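Local coordinates for Tlr1174 protein (Synechococcus elongatus, PDB 2OZT) that converts 2-succinyl-6-hydroxy-2,4-cyclohexadiene-1-carboxylate to 2-succinylbenzoate by a metal-dependent loss of water, a step in phylloquinone biosynthesis, at residues Q118-Q123 with K152-A157. Residues are numbered along the deposited sequence; the frame is centred on the assembly and turned at random.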
loop_
_atom_site.group_PDB
_atom_site.type_symbol
_atom_site.label_atom_id
_atom_site.label_comp_id
_atom_site.label_asym_id
_atom_site.label_seq_id
_atom_site.Cartn_x
_atom_site.Cartn_y
_atom_site.Cartn_z
ATOM N N GLN A 118 -5.400 19.960 13.921
ATOM C CA GLN A 118 -5.872 21.141 13.253
ATOM C C GLN A 118 -5.102 21.411 11.962
ATOM O O GLN A 118 -5.581 22.178 11.109
ATOM C CB GLN A 118 -5.701 22.329 14.203
ATOM C CG GLN A 118 -6.967 23.026 14.516
ATOM C CD GLN A 118 -6.821 23.972 15.695
ATOM O OE1 GLN A 118 -6.468 23.562 16.813
ATOM N NE2 GLN A 118 -7.099 25.241 15.456
ATOM N N ALA A 119 -3.946 20.759 11.831
ATOM C CA ALA A 119 -3.080 20.828 10.619
ATOM C C ALA A 119 -3.878 20.561 9.364
ATOM O O ALA A 119 -3.628 21.170 8.296
ATOM C CB ALA A 119 -1.958 19.844 10.706
ATOM N N ALA A 120 -4.821 19.633 9.452
ATOM C CA ALA A 120 -5.635 19.279 8.298
ATOM C C ALA A 120 -6.260 20.502 7.637
ATOM O O ALA A 120 -6.438 20.524 6.417
ATOM C CB ALA A 120 -6.697 18.278 8.675
ATOM N N LEU A 121 -6.609 21.513 8.451
ATOM C CA LEU A 121 -7.362 22.643 7.943
ATOM C C LEU A 121 -6.507 23.589 7.091
ATOM O O LEU A 121 -7.059 24.423 6.388
ATOM C CB LEU A 121 -7.990 23.418 9.117
ATOM C CG LEU A 121 -8.954 22.604 9.968
ATOM C CD1 LEU A 121 -9.430 23.522 11.125
ATOM C CD2 LEU A 121 -10.139 22.153 9.161
ATOM N N GLU A 122 -5.188 23.407 7.131
ATOM C CA GLU A 122 -4.304 24.325 6.413
ATOM C C GLU A 122 -3.487 23.563 5.377
ATOM O O GLU A 122 -2.751 24.179 4.597
ATOM C CB GLU A 122 -3.351 25.075 7.366
ATOM C CG GLU A 122 -2.333 24.139 8.040
ATOM C CD GLU A 122 -1.832 24.588 9.417
ATOM O OE1 GLU A 122 -2.442 25.490 10.038
ATOM O OE2 GLU A 122 -0.867 23.972 9.908
ATOM N N GLN A 123 -3.628 22.237 5.343
ATOM C CA GLN A 123 -2.766 21.416 4.476
ATOM C C GLN A 123 -3.425 20.901 3.200
ATOM O O GLN A 123 -2.728 20.337 2.348
ATOM C CB GLN A 123 -2.221 20.193 5.221
ATOM C CG GLN A 123 -1.180 20.538 6.284
ATOM C CD GLN A 123 -0.643 19.310 6.993
ATOM O OE1 GLN A 123 -1.054 18.169 6.727
ATOM N NE2 GLN A 123 0.280 19.539 7.934
ATOM N N LYS A 152 -15.773 18.689 11.296
ATOM C CA LYS A 152 -16.876 19.549 10.907
ATOM C C LYS A 152 -16.364 20.767 10.085
ATOM O O LYS A 152 -16.930 21.103 9.030
ATOM C CB LYS A 152 -17.666 19.984 12.166
ATOM C CG LYS A 152 -18.840 20.886 11.867
ATOM C CD LYS A 152 -19.727 20.992 13.130
ATOM C CE LYS A 152 -20.734 22.132 13.023
ATOM N NZ LYS A 152 -21.696 21.908 11.917
ATOM N N ALA A 153 -15.299 21.399 10.560
ATOM C CA ALA A 153 -14.710 22.553 9.865
ATOM C C ALA A 153 -14.079 22.134 8.524
ATOM O O ALA A 153 -14.186 22.853 7.519
ATOM C CB ALA A 153 -13.675 23.204 10.756
ATOM N N LEU A 154 -13.424 20.965 8.524
ATOM C CA LEU A 154 -12.755 20.473 7.307
ATOM C C LEU A 154 -13.770 20.175 6.239
ATOM O O LEU A 154 -13.577 20.535 5.056
ATOM C CB LEU A 154 -11.914 19.251 7.687
ATOM C CG LEU A 154 -11.181 18.563 6.529
ATOM C CD1 LEU A 154 -10.164 19.513 5.834
ATOM C CD2 LEU A 154 -10.495 17.296 7.038
ATOM N N LEU A 155 -14.878 19.532 6.619
ATOM C CA LEU A 155 -15.889 19.216 5.626
ATOM C C LEU A 155 -16.548 20.459 5.063
ATOM O O LEU A 155 -16.879 20.495 3.877
ATOM C CB LEU A 155 -16.951 18.298 6.199
ATOM C CG LEU A 155 -16.530 16.882 6.546
ATOM C CD1 LEU A 155 -17.648 16.199 7.293
ATOM C CD2 LEU A 155 -16.180 16.137 5.250
ATOM N N ALA A 156 -16.736 21.468 5.915
ATOM C CA ALA A 156 -17.258 22.757 5.442
ATOM C C ALA A 156 -16.326 23.495 4.494
ATOM O O ALA A 156 -16.787 24.174 3.562
ATOM C CB ALA A 156 -17.601 23.621 6.633
ATOM N N ALA A 157 -15.019 23.378 4.726
ATOM C CA ALA A 157 -14.002 24.071 3.934
ATOM C C ALA A 157 -13.632 23.396 2.599
ATOM O O ALA A 157 -13.297 24.072 1.644
ATOM C CB ALA A 157 -12.770 24.238 4.765
#
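Ala-153 is the first residue of 152-157 to meet the other helix: its CB lies 4.0 Å from CD2 of Leu-121, and its CA-CB bond points toward 118-123. The same leucine methyl continues onto the backbone of the next residue, with Leu-121 CD2 3.6 Å from Leu-154 N and 3.7 Å from Leu-154 CB. One methyl thus rests on the step from Ala-153 to Leu-154, where the two backbones approach most closely, the CA atoms of Leu-121 and Leu-154 being 5.8 Å apart. Both segments belong to the parallel beta/alpha barrel of the enolase superfamily, on the consecutive outer helices 120-129 and 144-157, which strand 134-138 separates in sequence. The CA-CB bond of Leu-154 does not itself aim at 118-123, but with CG anti to the backbone N (chi1 178°) the end of the side chain reaches Ala-120: CD2 makes an apolar contact with Ala-120 CB at 4.3 Å, and CD1 a methyl-to-carbonyl contact with Ala-120 O at 3.9 Å. On the strand side, Ala-120 touches Leu-114 of strand 112-114 and Leu-154 touches Leu-164 of strand 163-167, on which Leu-155 also packs.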